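Local coordinates for general Secretion Pathway Protein (Vibrio vulnificus, PDB 4G54) that probably binds peptidoglycan through its periplasmic domain as part of the type II secretion system, at residues T137-M142 against D188-Q193. Sequence-based numbering, arbitrary orientation.
Sequences TLRLGM and DGIAGQ
Leu138 and Ala191 pair through their backbones as a single antiparallel hydrogen-bonded bridge. Leu138 N donates to Ala191 O at 2.9 Å, nearly straight at the hydrogen but tilted 33° from the carbonyl plane; Ala191 N returns a bond of equal length to Leu138 O that lines up with that carbonyl but is clearly bent at its hydrogen. The CA-H of Thr137 adds a weaker contact to Ala191 O. On one face of the bridge, Leu138 CB meets Ala191 CB at 4.1 Å, and both side chains continue onto helix 145-158, where they share Leu150. The other face carries Thr137, Arg139 and Ile190. Thr137 CG2, turned anti to the backbone N, touches Ile190 CG2 at 3.7 Å. The Arg139 side chain rises next to that of Ile190 and folds at its CG-CD bond (chi3 72°), bringing NH1 to 3.8 Å from Ile190 CD1, while Ile190 CG2 lies over one face of the guanidinium. Beyond the bridge, one water accepts from Leu140 N and donates to Gly189 O, extending the pairing without direct contact. Asp188 OD1 braces its own segment in an Asx turn, taking the N-H of Ile190 at 2.9 Å from above the carboxylate plane, and Gln180 of helix 170-182 holds the same oxygen from outside. A type II turn, with Gly141 at positive phi, reverses the chain from Arg139 to Met142. Ala191 centres an inverse gamma turn, and Gly192 follows as the N-cap of helix 193-202. The bridge thus ties the lead-in to helix 145-158 to the loop between helices 170-182 and 193-202, consistent with the three-helix fold of peptidoglycan-binding domains.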
ATOM      1  N   THR A 137      -1.634  18.736  -7.518  1.00 14.86           N
ATOM      2  CA  THR A 137      -3.054  18.931  -7.668  1.00 14.38           C
ATOM      3  C   THR A 137      -3.525  18.912  -9.100  1.00 14.68           C
ATOM      4  O   THR A 137      -2.897  19.557  -9.963  1.00 16.84           O
ATOM      5  CB  THR A 137      -3.390  20.292  -6.998  1.00 14.80           C
ATOM      6  OG1 THR A 137      -3.096  20.129  -5.594  1.00 16.57           O
ATOM      7  CG2 THR A 137      -4.830  20.663  -7.184  1.00 15.47           C
ATOM      8  N   LEU A 138      -4.634  18.172  -9.289  1.00 15.28           N
ATOM      9  CA  LEU A 138      -5.259  18.105 -10.631  1.00 14.39           C
ATOM     10  C   LEU A 138      -6.638  18.799 -10.571  1.00 16.00           C
ATOM     11  O   LEU A 138      -7.401  18.584  -9.609  1.00 15.39           O
ATOM     12  CB  LEU A 138      -5.401  16.624 -11.026  1.00 17.33           C
ATOM     13  CG  LEU A 138      -3.995  15.911 -11.030  1.00 15.18           C
ATOM     14  CD1 LEU A 138      -4.347  14.510 -11.327  1.00 16.57           C
ATOM     15  CD2 LEU A 138      -3.016  16.390 -12.140  1.00 19.84           C
ATOM     16  N   ARG A 139      -6.975  19.602 -11.578  1.00 16.61           N
ATOM     17  CA  ARG A 139      -8.224  20.334 -11.566  1.00 16.91           C
ATOM     18  C   ARG A 139      -8.747  20.471 -12.972  1.00 16.90           C
ATOM     19  O   ARG A 139      -8.019  20.251 -13.974  1.00 17.78           O
ATOM     20  CB  ARG A 139      -8.098  21.675 -10.900  1.00 20.68           C
ATOM     21  CG  ARG A 139      -7.240  22.600 -11.732  1.00 22.62           C
ATOM     22  CD  ARG A 139      -6.943  23.987 -11.124  1.00 25.01           C
ATOM     23  NE  ARG A 139      -6.001  23.897  -9.996  1.00 25.38           N
ATOM     24  CZ  ARG A 139      -6.326  24.168  -8.733  1.00 32.05           C
ATOM     25  NH1 ARG A 139      -7.613  24.431  -8.375  1.00 30.13           N
ATOM     26  NH2 ARG A 139      -5.368  24.090  -7.795  1.00 35.63           N
ATOM     27  N   LEU A 140     -10.026  20.842 -13.013  1.00 18.03           N
ATOM     28  CA  LEU A 140     -10.711  21.062 -14.271  1.00 17.57           C
ATOM     29  C   LEU A 140      -9.858  21.873 -15.241  1.00 19.96           C
ATOM     30  O   LEU A 140      -9.382  22.959 -14.894  1.00 20.42           O
ATOM     31  CB  LEU A 140     -12.008  21.873 -13.969  1.00 18.75           C
ATOM     32  CG  LEU A 140     -12.920  22.107 -15.186  1.00 21.60           C
ATOM     33  CD1 LEU A 140     -13.685  20.778 -15.519  1.00 21.27           C
ATOM     34  CD2 LEU A 140     -13.920  23.204 -14.740  1.00 27.59           C
ATOM     35  N   GLY A 141      -9.797  21.355 -16.456  1.00 21.17           N
ATOM     36  CA  GLY A 141      -9.061  22.038 -17.552  1.00 22.12           C
ATOM     37  C   GLY A 141      -7.717  21.441 -17.815  1.00 24.43           C
ATOM     38  O   GLY A 141      -7.131  21.623 -18.893  1.00 25.82           O
ATOM     39  N   MET A 142      -7.184  20.721 -16.857  1.00 21.54           N
ATOM     40  CA  MET A 142      -5.877  20.136 -17.041  1.00 19.72           C
ATOM     41  C   MET A 142      -5.963  18.864 -17.926  1.00 20.79           C
ATOM     42  O   MET A 142      -7.018  18.253 -18.078  1.00 21.46           O
ATOM     43  CB  MET A 142      -5.195  19.766 -15.688  1.00 20.57           C
ATOM     44  CG  MET A 142      -4.866  21.032 -14.897  1.00 19.54           C
ATOM     45  SD  MET A 142      -4.136  20.646 -13.276  1.00 21.81           S
ATOM     46  CE  MET A 142      -2.507  20.080 -13.746  1.00 26.72           C
ATOM     47  N   ASP A 188     -15.254  19.694  -3.372  1.00 17.62           N
ATOM     48  CA  ASP A 188     -14.934  20.791  -4.286  1.00 17.65           C
ATOM     49  C   ASP A 188     -14.610  20.375  -5.699  1.00 18.59           C
ATOM     50  O   ASP A 188     -14.465  21.239  -6.543  1.00 19.27           O
ATOM     51  CB  ASP A 188     -13.816  21.638  -3.685  1.00 19.50           C
ATOM     52  CG  ASP A 188     -12.536  20.920  -3.495  1.00 20.21           C
ATOM     53  OD1 ASP A 188     -12.347  19.812  -3.999  1.00 19.26           O
ATOM     54  OD2 ASP A 188     -11.621  21.487  -2.745  1.00 26.75           O
ATOM     55  N   GLY A 189     -14.503  19.071  -5.984  1.00 15.70           N
ATOM     56  CA  GLY A 189     -14.252  18.647  -7.351  1.00 15.48           C
ATOM     57  C   GLY A 189     -12.816  18.908  -7.788  1.00 14.26           C
ATOM     58  O   GLY A 189     -12.501  18.727  -8.960  1.00 17.49           O
ATOM     59  N   ILE A 190     -11.974  19.319  -6.845  1.00 14.98           N
ATOM     60  CA  ILE A 190     -10.534  19.508  -7.187  1.00 15.13           C
ATOM     61  C   ILE A 190      -9.766  18.310  -6.579  1.00 14.69           C
ATOM     62  O   ILE A 190      -9.926  17.990  -5.356  1.00 16.56           O
ATOM     63  CB  ILE A 190     -10.008  20.756  -6.555  1.00 16.41           C
ATOM     64  CG1 ILE A 190     -10.690  21.885  -7.287  1.00 17.95           C
ATOM     65  CG2 ILE A 190      -8.467  20.888  -6.747  1.00 16.46           C
ATOM     66  CD1 ILE A 190     -10.690  23.276  -6.528  1.00 21.50           C
ATOM     67  N   ALA A 191      -8.932  17.593  -7.380  1.00 17.12           N
ATOM     68  CA  ALA A 191      -8.209  16.471  -6.824  1.00 15.80           C
ATOM     69  C   ALA A 191      -6.871  16.987  -6.240  1.00 15.75           C
ATOM     70  O   ALA A 191      -5.807  17.018  -6.868  1.00 15.90           O
ATOM     71  CB  ALA A 191      -7.931  15.401  -7.979  1.00 15.80           C
ATOM     72  N   GLY A 192      -6.994  17.523  -5.016  1.00 14.45           N
ATOM     73  CA  GLY A 192      -5.839  18.127  -4.301  1.00 14.86           C
ATOM     74  C   GLY A 192      -5.219  17.135  -3.339  1.00 15.30           C
ATOM     75  O   GLY A 192      -5.428  15.935  -3.467  1.00 14.15           O
ATOM     76  N   GLN A 193      -4.395  17.624  -2.398  1.00 14.66           N
ATOM     77  CA  GLN A 193      -3.633  16.710  -1.602  1.00 12.33           C
ATOM     78  C   GLN A 193      -4.533  15.752  -0.825  1.00 13.04           C
ATOM     79  O   GLN A 193      -4.179  14.554  -0.859  1.00 14.65           O
ATOM     80  CB  GLN A 193      -2.879  17.626  -0.609  1.00 15.01           C
ATOM     81  CG  GLN A 193      -1.894  16.802   0.288  1.00 14.24           C
ATOM     82  CD  GLN A 193      -2.572  16.135   1.510  1.00 15.77           C
ATOM     83  OE1 GLN A 193      -2.248  14.955   1.889  1.00 20.56           O
ATOM     84  NE2 GLN A 193      -3.486  16.836   2.088  1.00 13.25           N
TER
HETATM   85  O   HOH W   1     -11.591  20.795 -10.614  1.00 13.59           O